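Local coordinates for G-protein alpha subunit Galpha7 (Naegleria fowleri, PDB 6NE6), which probably binds and hydrolyses GTP as the alpha subunit of a heterotrimeric G protein, switching between nucleotide-bound states to relay signals, at residues A[245-251]-A[299-305]. Numbering follows the deposited sequence.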
loop_
_atom_site.group_PDB
_atom_site.type_symbol
_atom_site.label_atom_id
_atom_site.label_comp_id
_atom_site.label_asym_id
_atom_site.label_seq_id
_atom_site.Cartn_x
_atom_site.Cartn_y
_atom_site.Cartn_z
ATOM N N LEU A 245 -14.609 3.344 -6.284
ATOM C CA LEU A 245 -13.230 3.803 -6.406
ATOM C C LEU A 245 -12.786 4.342 -5.053
ATOM O O LEU A 245 -13.439 5.232 -4.496
ATOM C CB LEU A 245 -13.097 4.888 -7.481
ATOM C CG LEU A 245 -11.676 5.465 -7.623
ATOM C CD1 LEU A 245 -10.668 4.387 -8.068
ATOM C CD2 LEU A 245 -11.677 6.656 -8.581
ATOM N N LEU A 246 -11.691 3.795 -4.519
ATOM C CA LEU A 246 -11.118 4.248 -3.253
ATOM C C LEU A 246 -9.782 4.921 -3.549
ATOM O O LEU A 246 -8.845 4.264 -4.015
ATOM C CB LEU A 246 -10.929 3.076 -2.298
ATOM C CG LEU A 246 -12.103 2.716 -1.398
ATOM C CD1 LEU A 246 -13.325 2.297 -2.221
ATOM C CD2 LEU A 246 -11.654 1.600 -0.459
ATOM N N LEU A 247 -9.697 6.220 -3.286
ATOM C CA LEU A 247 -8.450 6.959 -3.479
ATOM C C LEU A 247 -7.758 6.959 -2.124
ATOM O O LEU A 247 -8.153 7.692 -1.213
ATOM C CB LEU A 247 -8.723 8.362 -4.026
ATOM C CG LEU A 247 -9.353 8.336 -5.431
ATOM C CD1 LEU A 247 -9.820 9.726 -5.902
ATOM C CD2 LEU A 247 -8.398 7.736 -6.445
ATOM N N ASN A 248 -6.746 6.102 -1.990
ATOM C CA ASN A 248 -6.128 5.732 -0.734
ATOM C C ASN A 248 -4.877 6.576 -0.489
ATOM O O ASN A 248 -4.436 7.355 -1.343
ATOM C CB ASN A 248 -5.807 4.228 -0.760
ATOM C CG ASN A 248 -5.321 3.694 0.571
ATOM O OD1 ASN A 248 -5.722 4.158 1.639
ATOM N ND2 ASN A 248 -4.441 2.703 0.506
ATOM N N LYS A 249 -4.322 6.430 0.711
ATOM C CA LYS A 249 -3.143 7.183 1.151
ATOM C C LYS A 249 -3.413 8.686 1.168
ATOM O O LYS A 249 -2.513 9.492 0.914
ATOM C CB LYS A 249 -1.910 6.846 0.301
ATOM C CG LYS A 249 -1.664 5.342 0.155
ATOM C CD LYS A 249 -0.353 5.053 -0.562
ATOM C CE LYS A 249 -0.139 3.553 -0.730
ATOM N NZ LYS A 249 1.214 3.275 -1.328
ATOM N N HIS A 250 -4.653 9.056 1.502
ATOM C CA HIS A 250 -5.067 10.459 1.488
ATOM C C HIS A 250 -4.174 11.317 2.385
ATOM O O HIS A 250 -3.724 12.393 1.982
ATOM C CB HIS A 250 -6.534 10.564 1.924
ATOM C CG HIS A 250 -6.997 11.966 2.164
ATOM N ND1 HIS A 250 -6.787 12.623 3.353
ATOM C CD2 HIS A 250 -7.695 12.823 1.378
ATOM C CE1 HIS A 250 -7.300 13.839 3.282
ATOM N NE2 HIS A 250 -7.870 13.981 2.098
ATOM N N ASP A 251 -3.906 10.864 3.609
ATOM C CA ASP A 251 -3.125 11.698 4.521
ATOM C C ASP A 251 -1.672 11.856 4.053
ATOM O O ASP A 251 -1.070 12.922 4.254
ATOM C CB ASP A 251 -3.211 11.126 5.943
ATOM C CG ASP A 251 -4.600 11.330 6.587
ATOM O OD1 ASP A 251 -5.462 12.033 6.008
ATOM O OD2 ASP A 251 -4.839 10.769 7.680
ATOM N N ASP A 299 -19.663 4.944 -6.471
ATOM C CA ASP A 299 -19.252 6.134 -5.731
ATOM C C ASP A 299 -17.724 6.186 -5.698
ATOM O O ASP A 299 -17.041 5.238 -6.089
ATOM C CB ASP A 299 -19.861 6.118 -4.323
ATOM C CG ASP A 299 -20.196 7.508 -3.805
ATOM O OD1 ASP A 299 -19.663 8.510 -4.334
ATOM O OD2 ASP A 299 -20.996 7.585 -2.856
ATOM N N VAL A 300 -17.194 7.311 -5.211
ATOM C CA VAL A 300 -15.755 7.517 -5.052
ATOM C C VAL A 300 -15.510 7.997 -3.628
ATOM O O VAL A 300 -16.212 8.891 -3.149
ATOM C CB VAL A 300 -15.195 8.541 -6.061
ATOM C CG1 VAL A 300 -13.725 8.796 -5.789
ATOM C CG2 VAL A 300 -15.394 8.070 -7.503
ATOM N N PHE A 301 -14.534 7.389 -2.943
ATOM C CA PHE A 301 -14.232 7.722 -1.555
ATOM C C PHE A 301 -12.745 7.997 -1.401
ATOM O O PHE A 301 -11.912 7.286 -1.975
ATOM C CB PHE A 301 -14.615 6.588 -0.568
ATOM C CG PHE A 301 -16.090 6.318 -0.470
ATOM C CD1 PHE A 301 -16.868 6.964 0.482
ATOM C CD2 PHE A 301 -16.698 5.396 -1.306
ATOM C CE1 PHE A 301 -18.236 6.707 0.581
ATOM C CE2 PHE A 301 -18.065 5.132 -1.201
ATOM C CZ PHE A 301 -18.826 5.788 -0.272
ATOM N N PHE A 302 -12.411 9.018 -0.612
ATOM C CA PHE A 302 -11.039 9.211 -0.169
ATOM C C PHE A 302 -10.849 8.436 1.121
ATOM O O PHE A 302 -11.748 8.401 1.964
ATOM C CB PHE A 302 -10.739 10.693 0.078
ATOM C CG PHE A 302 -10.865 11.552 -1.146
ATOM C CD1 PHE A 302 -9.872 11.540 -2.117
ATOM C CD2 PHE A 302 -11.968 12.366 -1.327
ATOM C CE1 PHE A 302 -9.968 12.336 -3.234
ATOM C CE2 PHE A 302 -12.076 13.162 -2.456
ATOM C CZ PHE A 302 -11.072 13.141 -3.410
ATOM N N VAL A 303 -9.668 7.842 1.303
ATOM C CA VAL A 303 -9.422 7.069 2.517
ATOM C C VAL A 303 -7.935 7.084 2.855
ATOM O O VAL A 303 -7.078 7.301 1.997
ATOM C CB VAL A 303 -9.949 5.619 2.371
ATOM C CG1 VAL A 303 -9.122 4.839 1.385
ATOM C CG2 VAL A 303 -9.995 4.918 3.730
ATOM N N THR A 304 -7.633 6.894 4.137
ATOM C CA THR A 304 -6.269 6.630 4.583
ATOM C C THR A 304 -6.328 5.291 5.301
ATOM O O THR A 304 -6.751 5.226 6.456
ATOM C CB THR A 304 -5.744 7.735 5.488
ATOM O OG1 THR A 304 -5.748 8.970 4.766
ATOM C CG2 THR A 304 -4.307 7.424 5.917
ATOM N N ALA A 305 -5.929 4.227 4.602
ATOM C CA ALA A 305 -6.051 2.886 5.161
ATOM C C ALA A 305 -5.232 2.720 6.435
ATOM O O ALA A 305 -5.604 1.931 7.307
ATOM C CB ALA A 305 -5.628 1.842 4.122
HETATM O O HOH W 1 -8.058 10.026 5.242
#
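Asn248 OD1 takes two backbone N-H groups: that of Ala305, whose N lies 3.0 Å away in the plane of the amide carbonyl, and, by a weak bond, that of Lys249. Asn248-Lys249-His250-Asp251 fits the NKxD guanine-recognition motif of G proteins, and Val303-Thr304-Ala305 falls where relatives carry the TCAT loop, so the contact ties together what is probably the base pocket. With CG anti to the backbone N (chi1 -173°), the Asn248 amide leans towards Ala305, while its ND2 donates to Ser20 O in the presumed P-loop. Lys249 NZ makes a salt bridge with Asp129 and donates to Asp19 O.

Upstream, parallel strands 242-248 and 297-302 of the Ras-like sheet pair regularly, Leu247 N reaching Phe301 O at 2.8 Å. Strand 297-302 is one of the sheet's two outer strands. On the face under helix 277-291, Leu247 CD1 lies 3.7 Å from Phe302 CE1, the two side chains running alongside each other. Val300 CG1 also touches that methyl, and Val300 CG2 packs against Leu245 CB. Phe301 points to the other face, against helix 308-326.

Past the strands, the first turn of helix 250-258 hooks onto the loop. His250 N binds Val303 O at 3.0 Å, and Asp251 N donates to Thr304 OG1 at 2.9 Å. Thr304 OG1 also shares a 2.6 Å hydrogen bond with a water oxygen. Beside it, His250 ND1 points at Asp251 OD1, 3.0 Å away, the oxygen lying in the imidazole plane but met on its anti side, 25° out of the carboxylate plane.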